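Local coordinates for Ketoacyl_synth_N domain-containing protein (Photorhabdus luminescens subsp. laumondii, PDB 6SMO), which probably takes part in acyl or polyketide chain elongation of the ketoacyl synthase type, together with a PKS_KS partner chain, and contacts a bound pentaoxo-dodecanal, at residues V6-G11 with Q231-R236; L86-L91 with Y146-Q151; Q164-A169 with L225-R230; A170-N175 with E179-G184. All coordinates share one frame; numbering follows the deposited sequence.

Interactions 3 and 4 lie together, their centres about 4 Å apart, because both set helix 161-175 against neighbouring strands of one sheet; the Leu-227 O to Met-181 N separation of 2.7 Å, a probable hydrogen bond, joins those strands. Interaction 1, centred about 11 Å from each of them, extends the same sheet to strand 5-13 and the helix that follows strand 218-229. Interaction 2 joins two loops at the periphery, its centre about 14 Å from that of interaction 1, and reaches the strands through Leu-86, Leu-91 and Phe-148. The residues seen at the bound pentaoxo-dodecanal, Val-129, Ala-130, Trp-133 and Phe-134, belong to none of these segments.

Interaction 1 (V6-G11 with Q231-R236); sequences VVTGVG and QHALER
Ala-233 is the first residue of the 231-236 segment to meet the strand, and its CB is shared by two side chains. Val-6 CG2 lies 3.9 Å from this Ala-233 methyl, and Thr-8 CG2 approaches the same Ala-233 CB to 4.0 Å. As alternate residues of the strand, Val-6 and Thr-8 both direct CB toward the helix. The turn that presents Ala-233 is held by a regular helical bond, Glu-235 N to Gln-231 O at 2.9 Å, and the helix start is capped by the carboxylate of Glu-229.

Further along, Arg-236 reaches back to Thr-8. With chi1 at 72°, its CG sits between the backbone N and the carbonyl carbon, and the chain then runs extended from CG to NE. This carries NH2 to within 3.7 Å of Thr-8 CB, which lies near the guanidinium plane at its edge. Thr-8 OG1 is also in that plane, but at 3.8 Å from Arg-236 NH2 the two are not bonded. Glu-228 OE2 links them, taking a salt bridge from Arg-236 and a hydrogen bond with Thr-8, whose hydroxyl also pairs with Val-226 O.

The arrangement is a short helix, directly following strand 218-229, that packs on the adjacent antiparallel strand 5-13 in the N-terminal ketoacyl synthase region of a thiolase-type fold.

Interaction 2 (L86-L91 with Y146-Q151); sequences LDVDKL and YGFSAQ
The rings of Tyr-146 and Phe-148 share one partner from the opposite loop, the CG2 methyl of Val-88, which meets both obliquely. Of these, Phe-148 is approached more closely: its CZ lies 3.8 Å from Val-88 CG2, against 4.1 Å between Tyr-146 CD1 and the same methyl. One face of the Phe-148 ring carries Tyr-146 CB, 3.4 Å above the plane and displaced toward the rim, so the two aromatic residues also pack on each other.

Val-88 can serve both rings because its CG2 branch stands opposite the backbone N, beside the carbonyl carbon, as follows from the chi1 of 69° measured to CG1. The side chains of Val-88 and Phe-148 cross at about a right angle, and CG2 is the Val-88 atom that touches. The phenol end of Tyr-146 points to helix 68-84, where its OH is hydrogen-bonded to Glu-78.

The backbone turns on both sides of the contact. Gly-147, with phi of 87°, takes the chain out of the helix, and Ser-149 OG donates to Gly-147 O at 3.1 Å from 37° above the carbonyl plane. In the other loop, Asp-87 is the centre of an inverse gamma turn that ends at Val-88. Phe-148 O accepts from Asn-293 of the neighbouring PKS_KS chain, so this loop also belongs to the subunit interface.

Taken together, this is an apolar contact between two helix-to-strand connections, the loops that leave helices 68-84 and 137-146 for the parallel strands 96-101 and 154-155 of the thiolase-type fold.

Interaction 3 (Q164-A169 with L225-R230); sequences QAIGYA and LVLEER
A helical turn faces an extended strand, with the CA atoms of Ile-166 and Leu-225 the nearest backbone pair at 8.0 Å, a spacing filled by side chains from both elements. Tyr-168 N bonds to Gln-164 O at 3.0 Å, a regular i to i+4 bond of the helix that presents Ile-166 to the strand.

Ile-166 supplies the helix half of the closest contacts, and its two branches divide the work. With chi1 at -57°, CG1 lies opposite the carbonyl carbon and CG2 opposite the backbone N, so the branches diverge toward different leucines. The longer one ends in CD1, which meets Leu-225 CD1 methyl to methyl at 4.0 Å. The shorter one places Ile-166 CG2 3.9 Å from Leu-227 CD2. That leucine methyl also rests against the helix backbone, 3.6 Å from Ile-166 O. Both leucine side chains cross the isoleucine at about a right angle, and since they are two positions apart on the strand they emerge on the same side of the sheet.

Cys-183 of the adjacent strand and Val-319 of helix 319-329 also pack against Ile-166. Another side of the helix is polar: Tyr-168 OH is hydrogen-bonded to Asp-249 and to His-204 of the neighbouring PKS_KS chain.

The side-chain to side-chain contacts are all carbon to carbon, between buried residues; the carbonyl oxygen of Ile-166 is the one polar atom touched. Between these two segments the attachment is thus hydrophobic, its geometry set by the branching of Ile-166, while polar bonds of the helix are made on another side.

Interaction 4 (A170-N175 with E179-G184); sequences AEAISN and EVMLCG
Ile-173 and Met-181 bury the largest areas here, 62 and 60 Å² respectively, and their side chains slide past each other in opposite directions. Ile-173 CD1 comes within 3.8 Å of Met-181 CG, and Ile-173 CG1 stands equally near that carbon, so the end of the isoleucine lies alongside the base of the methionine. With chi1 at -62°, the CG1 branch is turned opposite the carbonyl carbon, and that brings its end to the strand although the bond from CA to CB does not aim there.

Met-181 reaches the helix at a second point. Its chain bends at chi2, -69°, and then straightens, which sets CE 3.7 Å from Ala-172 CB. One methionine thus spans two consecutive helix residues: its base meets Ile-173 and its terminal methyl meets Ala-172. The small alanine side chain offers a single methyl, and the side-chain contacts are apolar; Ile-173 also lies loosely by the Glu-179 carbonyl.

Ser-174 turns its hydroxyl back on its own helix. Ala-170 O is gripped twice by this serine, by the backbone N at 2.8 Å and by OG at 2.7 Å, the hydroxyl standing 45° above the carbonyl plane. Glu-171, by contrast, is directed outward and forms a salt bridge with Arg-209 of the neighbouring PKS_KS chain, while Glu-179 pairs with Arg-95.

In the fold, the last turns of helix 161-175 lie on the strand that follows it. That strand, 180-187, runs parallel to 96-101 and antiparallel to 218-229; Met-181 touches Tyr-99 of the former, and Ile-173 touches Leu-227 of the latter.

Interaction 1 (V6-G11 with Q231-R236)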
# COMPACT_ATOMS: atom_id res chain seq x y z
N VAL C 6 3.47 6.08 23.81
CA VAL C 6 3.16 7.49 24.20
C VAL C 6 3.33 8.41 22.99
O VAL C 6 4.20 8.13 22.14
CB VAL C 6 4.03 7.96 25.38
CG1 VAL C 6 3.62 7.29 26.68
CG2 VAL C 6 5.52 7.74 25.12
N VAL C 7 2.51 9.47 22.92
CA VAL C 7 2.57 10.54 21.87
C VAL C 7 3.52 11.64 22.38
O VAL C 7 3.25 12.18 23.47
CB VAL C 7 1.17 11.11 21.57
CG1 VAL C 7 1.20 12.11 20.42
CG2 VAL C 7 0.16 10.01 21.29
N THR C 8 4.58 11.94 21.62
CA THR C 8 5.63 12.93 21.99
C THR C 8 5.55 14.18 21.11
O THR C 8 5.97 15.25 21.59
CB THR C 8 7.03 12.29 21.92
OG1 THR C 8 7.15 11.59 20.68
CG2 THR C 8 7.28 11.34 23.07
N GLY C 9 5.03 14.06 19.88
CA GLY C 9 4.88 15.19 18.94
C GLY C 9 3.69 15.01 18.01
O GLY C 9 3.36 13.85 17.70
N VAL C 10 3.07 16.12 17.60
CA VAL C 10 1.89 16.14 16.67
C VAL C 10 2.06 17.30 15.68
O VAL C 10 2.56 18.36 16.09
CB VAL C 10 0.56 16.24 17.44
CG1 VAL C 10 0.25 14.96 18.20
CG2 VAL C 10 0.52 17.44 18.37
N GLY C 11 1.65 17.08 14.43
CA GLY C 11 1.62 18.08 13.36
C GLY C 11 0.45 17.84 12.42
O GLY C 11 0.17 16.66 12.14
N GLN C 231 9.70 4.06 27.62
CA GLN C 231 11.06 4.06 28.23
C GLN C 231 12.02 4.86 27.33
O GLN C 231 12.87 5.58 27.89
CB GLN C 231 11.56 2.64 28.46
CG GLN C 231 10.74 1.85 29.48
CD GLN C 231 10.75 2.48 30.85
OE1 GLN C 231 9.71 2.77 31.43
NE2 GLN C 231 11.94 2.69 31.39
N HIS C 232 11.88 4.75 26.01
CA HIS C 232 12.68 5.50 25.00
C HIS C 232 12.41 7.00 25.13
O HIS C 232 13.37 7.78 24.96
CB HIS C 232 12.39 4.99 23.58
CG HIS C 232 13.23 5.63 22.53
ND1 HIS C 232 12.87 6.82 21.92
CD2 HIS C 232 14.40 5.26 21.97
CE1 HIS C 232 13.79 7.16 21.03
NE2 HIS C 232 14.74 6.21 21.05
N ALA C 233 11.16 7.38 25.41
CA ALA C 233 10.72 8.79 25.57
C ALA C 233 11.28 9.37 26.88
O ALA C 233 11.78 10.51 26.85
CB ALA C 233 9.21 8.87 25.54
N LEU C 234 11.20 8.61 27.98
CA LEU C 234 11.72 8.99 29.32
C LEU C 234 13.26 9.09 29.27
O LEU C 234 13.81 9.94 29.99
CB LEU C 234 11.27 7.96 30.36
CG LEU C 234 9.78 7.98 30.70
CD1 LEU C 234 9.37 6.70 31.42
CD2 LEU C 234 9.43 9.20 31.53
N GLU C 235 13.91 8.25 28.45
CA GLU C 235 15.38 8.19 28.28
C GLU C 235 15.91 9.56 27.85
O GLU C 235 16.82 10.08 28.54
CB GLU C 235 15.76 7.11 27.26
CG GLU C 235 17.23 6.72 27.27
CD GLU C 235 18.17 7.70 26.58
OE1 GLU C 235 19.27 7.95 27.13
OE2 GLU C 235 17.82 8.19 25.49
N ARG C 236 15.35 10.13 26.78
CA ARG C 236 15.82 11.39 26.14
C ARG C 236 15.20 12.62 26.82
O ARG C 236 15.55 13.74 26.42
CB ARG C 236 15.53 11.38 24.64
CG ARG C 236 14.06 11.54 24.26
CD ARG C 236 13.82 11.21 22.80
NE ARG C 236 12.44 11.43 22.38
CZ ARG C 236 11.92 12.61 22.04
NH1 ARG C 236 12.66 13.71 22.07
NH2 ARG C 236 10.65 12.69 21.67

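Interaction 2 (L86-L91 with Y146-Q151)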
# COMPACT_ATOMS: atom_id res chain seq x y z
N LEU C 86 13.07 15.34 18.66
CA LEU C 86 13.90 14.14 18.38
C LEU C 86 15.17 14.56 17.63
O LEU C 86 15.04 15.31 16.64
CB LEU C 86 13.10 13.13 17.55
CG LEU C 86 12.13 12.24 18.34
CD1 LEU C 86 11.12 11.59 17.40
CD2 LEU C 86 12.88 11.18 19.13
N ASP C 87 16.34 14.10 18.09
CA ASP C 87 17.63 14.23 17.36
C ASP C 87 17.63 13.19 16.24
O ASP C 87 18.18 12.09 16.45
CB ASP C 87 18.82 14.11 18.32
CG ASP C 87 20.10 14.75 17.81
OD1 ASP C 87 20.31 14.74 16.58
OD2 ASP C 87 20.87 15.27 18.64
N VAL C 88 17.04 13.54 15.09
CA VAL C 88 16.69 12.61 13.97
C VAL C 88 17.97 11.98 13.40
O VAL C 88 17.89 10.81 12.97
CB VAL C 88 15.86 13.32 12.88
CG1 VAL C 88 16.67 14.35 12.11
CG2 VAL C 88 15.22 12.32 11.93
N ASP C 89 19.09 12.71 13.40
CA ASP C 89 20.40 12.25 12.85
C ASP C 89 20.95 11.11 13.71
O ASP C 89 21.45 10.12 13.13
CB ASP C 89 21.41 13.40 12.77
CG ASP C 89 21.06 14.46 11.74
OD1 ASP C 89 19.86 14.81 11.64
OD2 ASP C 89 21.98 14.92 11.03
N LYS C 90 20.87 11.24 15.04
CA LYS C 90 21.46 10.29 16.02
C LYS C 90 20.58 9.03 16.14
O LYS C 90 21.13 7.98 16.51
CB LYS C 90 21.66 10.97 17.38
CG LYS C 90 22.78 11.99 17.42
CD LYS C 90 23.05 12.55 18.80
CE LYS C 90 24.26 13.46 18.85
NZ LYS C 90 24.49 14.00 20.21
N LEU C 91 19.28 9.14 15.85
CA LEU C 91 18.32 8.01 15.89
C LEU C 91 18.76 6.91 14.91
O LEU C 91 19.19 7.26 13.79
CB LEU C 91 16.90 8.50 15.55
CG LEU C 91 15.93 8.54 16.73
CD1 LEU C 91 16.38 9.54 17.78
CD2 LEU C 91 14.52 8.87 16.25
N TYR C 146 14.27 11.14 5.41
CA TYR C 146 14.68 10.92 6.83
C TYR C 146 15.54 9.66 6.97
O TYR C 146 16.34 9.59 7.92
CB TYR C 146 13.44 10.85 7.73
CG TYR C 146 12.64 12.13 7.79
CD1 TYR C 146 13.11 13.24 8.48
CD2 TYR C 146 11.42 12.23 7.15
CE1 TYR C 146 12.39 14.42 8.53
CE2 TYR C 146 10.68 13.40 7.20
CZ TYR C 146 11.16 14.50 7.89
OH TYR C 146 10.44 15.66 7.94
N GLY C 147 15.37 8.68 6.07
CA GLY C 147 16.18 7.44 6.03
C GLY C 147 15.63 6.35 6.93
O GLY C 147 16.37 5.39 7.20
N PHE C 148 14.37 6.48 7.37
CA PHE C 148 13.68 5.52 8.28
C PHE C 148 13.48 4.18 7.55
O PHE C 148 12.94 4.19 6.43
CB PHE C 148 12.35 6.10 8.78
CG PHE C 148 12.45 7.39 9.56
CD1 PHE C 148 13.54 7.66 10.38
CD2 PHE C 148 11.44 8.34 9.48
CE1 PHE C 148 13.62 8.84 11.09
CE2 PHE C 148 11.52 9.52 10.20
CZ PHE C 148 12.61 9.77 11.01
N SER C 149 13.92 3.08 8.18
CA SER C 149 14.12 1.75 7.54
C SER C 149 13.27 0.64 8.18
O SER C 149 13.28 -0.47 7.62
CB SER C 149 15.58 1.39 7.55
OG SER C 149 16.33 2.29 6.75
N ALA C 150 12.56 0.91 9.28
CA ALA C 150 11.75 -0.11 10.01
C ALA C 150 10.42 -0.33 9.29
O ALA C 150 10.08 0.46 8.39
CB ALA C 150 11.54 0.31 11.44
N GLN C 151 9.69 -1.37 9.71
CA GLN C 151 8.36 -1.78 9.18
C GLN C 151 7.51 -0.52 8.91
O GLN C 151 7.31 0.26 9.86
CB GLN C 151 7.66 -2.71 10.18
CG GLN C 151 6.34 -3.27 9.68
CD GLN C 151 5.78 -4.31 10.62
OE1 GLN C 151 6.40 -5.34 10.88
NE2 GLN C 151 4.60 -4.05 11.15

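Interaction 3 (Q164-A169 with L225-R230)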
# COMPACT_ATOMS: atom_id res chain seq x y z
N GLN C 164 -6.65 3.09 11.51
CA GLN C 164 -5.92 1.79 11.57
C GLN C 164 -4.41 2.05 11.61
O GLN C 164 -3.71 1.32 12.34
CB GLN C 164 -6.31 0.90 10.39
CG GLN C 164 -7.71 0.31 10.50
CD GLN C 164 -8.09 -0.56 9.33
OE1 GLN C 164 -7.54 -0.44 8.23
NE2 GLN C 164 -9.04 -1.45 9.54
N ALA C 165 -3.94 3.05 10.86
CA ALA C 165 -2.51 3.41 10.72
C ALA C 165 -1.89 3.69 12.09
O ALA C 165 -0.78 3.19 12.35
CB ALA C 165 -2.36 4.60 9.79
N ILE C 166 -2.58 4.46 12.95
CA ILE C 166 -2.11 4.83 14.32
C ILE C 166 -2.12 3.58 15.20
O ILE C 166 -1.14 3.37 15.94
CB ILE C 166 -2.96 5.97 14.93
CG1 ILE C 166 -2.99 7.22 14.04
CG2 ILE C 166 -2.49 6.30 16.34
CD1 ILE C 166 -4.14 8.15 14.35
N GLY C 167 -3.21 2.79 15.13
CA GLY C 167 -3.45 1.61 15.97
C GLY C 167 -2.40 0.53 15.78
O GLY C 167 -1.93 -0.02 16.80
N TYR C 168 -2.05 0.22 14.53
CA TYR C 168 -1.11 -0.88 14.16
C TYR C 168 0.34 -0.39 14.25
O TYR C 168 1.24 -1.25 14.35
CB TYR C 168 -1.46 -1.45 12.78
CG TYR C 168 -2.74 -2.25 12.76
CD1 TYR C 168 -2.85 -3.43 13.48
CD2 TYR C 168 -3.85 -1.82 12.04
CE1 TYR C 168 -4.02 -4.17 13.48
CE2 TYR C 168 -5.02 -2.55 12.03
CZ TYR C 168 -5.11 -3.73 12.75
OH TYR C 168 -6.27 -4.45 12.74
N ALA C 169 0.56 0.93 14.22
CA ALA C 169 1.86 1.57 14.50
C ALA C 169 2.20 1.40 15.99
O ALA C 169 3.37 1.16 16.31
CB ALA C 169 1.84 3.02 14.10
N LEU C 225 1.16 11.99 13.98
CA LEU C 225 1.60 11.87 15.39
C LEU C 225 2.96 11.17 15.43
O LEU C 225 3.20 10.30 14.57
CB LEU C 225 0.56 11.07 16.18
CG LEU C 225 -0.84 11.68 16.26
CD1 LEU C 225 -1.72 11.19 15.11
CD2 LEU C 225 -1.50 11.36 17.59
N VAL C 226 3.82 11.55 16.38
CA VAL C 226 5.10 10.85 16.69
C VAL C 226 4.85 9.92 17.88
O VAL C 226 5.04 10.36 19.03
CB VAL C 226 6.25 11.84 16.96
CG1 VAL C 226 7.56 11.12 17.26
CG2 VAL C 226 6.44 12.82 15.82
N LEU C 227 4.40 8.69 17.60
CA LEU C 227 4.28 7.59 18.60
C LEU C 227 5.68 7.02 18.85
O LEU C 227 6.42 6.82 17.87
CB LEU C 227 3.33 6.51 18.08
CG LEU C 227 1.88 6.63 18.54
CD1 LEU C 227 1.31 8.01 18.25
CD2 LEU C 227 1.02 5.55 17.89
N GLU C 228 6.04 6.77 20.12
CA GLU C 228 7.30 6.09 20.49
C GLU C 228 7.15 5.38 21.84
O GLU C 228 6.24 5.74 22.61
CB GLU C 228 8.48 7.07 20.50
CG GLU C 228 8.28 8.27 21.41
CD GLU C 228 9.51 9.16 21.51
OE1 GLU C 228 10.50 8.72 22.14
OE2 GLU C 228 9.49 10.27 20.95
N GLU C 229 8.03 4.40 22.09
CA GLU C 229 8.04 3.54 23.30
C GLU C 229 8.29 4.42 24.53
O GLU C 229 9.09 5.37 24.43
CB GLU C 229 9.11 2.45 23.14
CG GLU C 229 8.98 1.30 24.13
CD GLU C 229 9.85 1.42 25.36
OE1 GLU C 229 9.32 1.24 26.48
OE2 GLU C 229 11.06 1.67 25.20
N ARG C 230 7.62 4.11 25.65
CA ARG C 230 7.55 4.97 26.86
C ARG C 230 8.94 5.15 27.47
O ARG C 230 9.29 6.30 27.80
CB ARG C 230 6.58 4.37 27.89
CG ARG C 230 6.29 5.27 29.08
CD ARG C 230 5.13 4.77 29.92
NE ARG C 230 4.95 5.55 31.13
CZ ARG C 230 5.66 5.42 32.25
NH1 ARG C 230 5.40 6.19 33.29
NH2 ARG C 230 6.63 4.52 32.33

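Interaction 4 (A170-N175 with E179-G184)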
# COMPACT_ATOMS: atom_id res chain seq x y z
N ALA C 170 1.18 1.53 16.86
CA ALA C 170 1.29 1.32 18.32
C ALA C 170 1.57 -0.16 18.62
O ALA C 170 2.40 -0.43 19.50
CB ALA C 170 0.03 1.80 19.00
N GLU C 171 0.90 -1.07 17.91
CA GLU C 171 1.08 -2.54 18.05
C GLU C 171 2.51 -2.94 17.66
O GLU C 171 3.06 -3.85 18.31
CB GLU C 171 0.05 -3.31 17.20
CG GLU C 171 -1.11 -3.86 18.00
CD GLU C 171 -0.73 -4.96 18.97
OE1 GLU C 171 -1.24 -4.95 20.12
OE2 GLU C 171 0.06 -5.85 18.58
N ALA C 172 3.08 -2.29 16.64
CA ALA C 172 4.47 -2.51 16.17
C ALA C 172 5.45 -2.11 17.29
O ALA C 172 6.45 -2.84 17.47
CB ALA C 172 4.72 -1.74 14.90
N ILE C 173 5.17 -1.01 18.00
CA ILE C 173 5.97 -0.54 19.17
C ILE C 173 5.73 -1.49 20.35
O ILE C 173 6.71 -1.79 21.06
CB ILE C 173 5.62 0.93 19.53
CG1 ILE C 173 5.95 1.89 18.39
CG2 ILE C 173 6.32 1.34 20.83
CD1 ILE C 173 5.27 3.24 18.51
N SER C 174 4.49 -1.94 20.54
CA SER C 174 4.08 -2.88 21.62
C SER C 174 4.86 -4.20 21.50
O SER C 174 5.39 -4.66 22.53
CB SER C 174 2.59 -3.13 21.59
OG SER C 174 1.87 -1.91 21.72
N ASN C 175 4.93 -4.76 20.29
CA ASN C 175 5.58 -6.07 20.00
C ASN C 175 7.10 -5.90 19.88
O ASN C 175 7.80 -6.92 19.88
CB ASN C 175 4.99 -6.72 18.74
CG ASN C 175 3.53 -7.09 18.90
OD1 ASN C 175 3.13 -7.63 19.93
ND2 ASN C 175 2.73 -6.83 17.88
N GLU C 179 11.12 1.51 17.84
CA GLU C 179 11.05 2.38 19.05
C GLU C 179 10.23 3.64 18.75
O GLU C 179 9.51 4.09 19.66
CB GLU C 179 12.46 2.78 19.52
CG GLU C 179 13.01 1.87 20.60
CD GLU C 179 13.18 0.42 20.18
OE1 GLU C 179 12.56 -0.45 20.81
OE2 GLU C 179 13.92 0.18 19.21
N VAL C 180 10.35 4.18 17.54
CA VAL C 180 9.63 5.41 17.08
C VAL C 180 8.77 5.04 15.86
O VAL C 180 9.18 4.14 15.10
CB VAL C 180 10.61 6.56 16.75
CG1 VAL C 180 9.88 7.87 16.54
CG2 VAL C 180 11.67 6.71 17.83
N MET C 181 7.64 5.72 15.68
CA MET C 181 6.71 5.53 14.53
C MET C 181 6.08 6.88 14.14
O MET C 181 5.47 7.53 15.01
CB MET C 181 5.59 4.55 14.88
CG MET C 181 5.99 3.10 14.74
SD MET C 181 6.25 2.64 13.01
CE MET C 181 6.60 0.89 13.18
N LEU C 182 6.23 7.27 12.87
CA LEU C 182 5.54 8.43 12.26
C LEU C 182 4.22 7.95 11.65
O LEU C 182 4.19 7.66 10.44
CB LEU C 182 6.44 9.07 11.19
CG LEU C 182 7.55 9.99 11.71
CD1 LEU C 182 6.96 11.23 12.38
CD2 LEU C 182 8.48 9.26 12.66
N CYS C 183 3.17 7.84 12.48
CA CYS C 183 1.81 7.39 12.09
C CYS C 183 0.92 8.61 11.81
O CYS C 183 1.07 9.62 12.51
CB CYS C 183 1.19 6.52 13.18
SG CYS C 183 0.82 7.43 14.70
N GLY C 184 0.03 8.49 10.83
CA GLY C 184 -0.91 9.56 10.45
C GLY C 184 -1.60 9.28 9.12
O GLY C 184 -1.65 8.10 8.72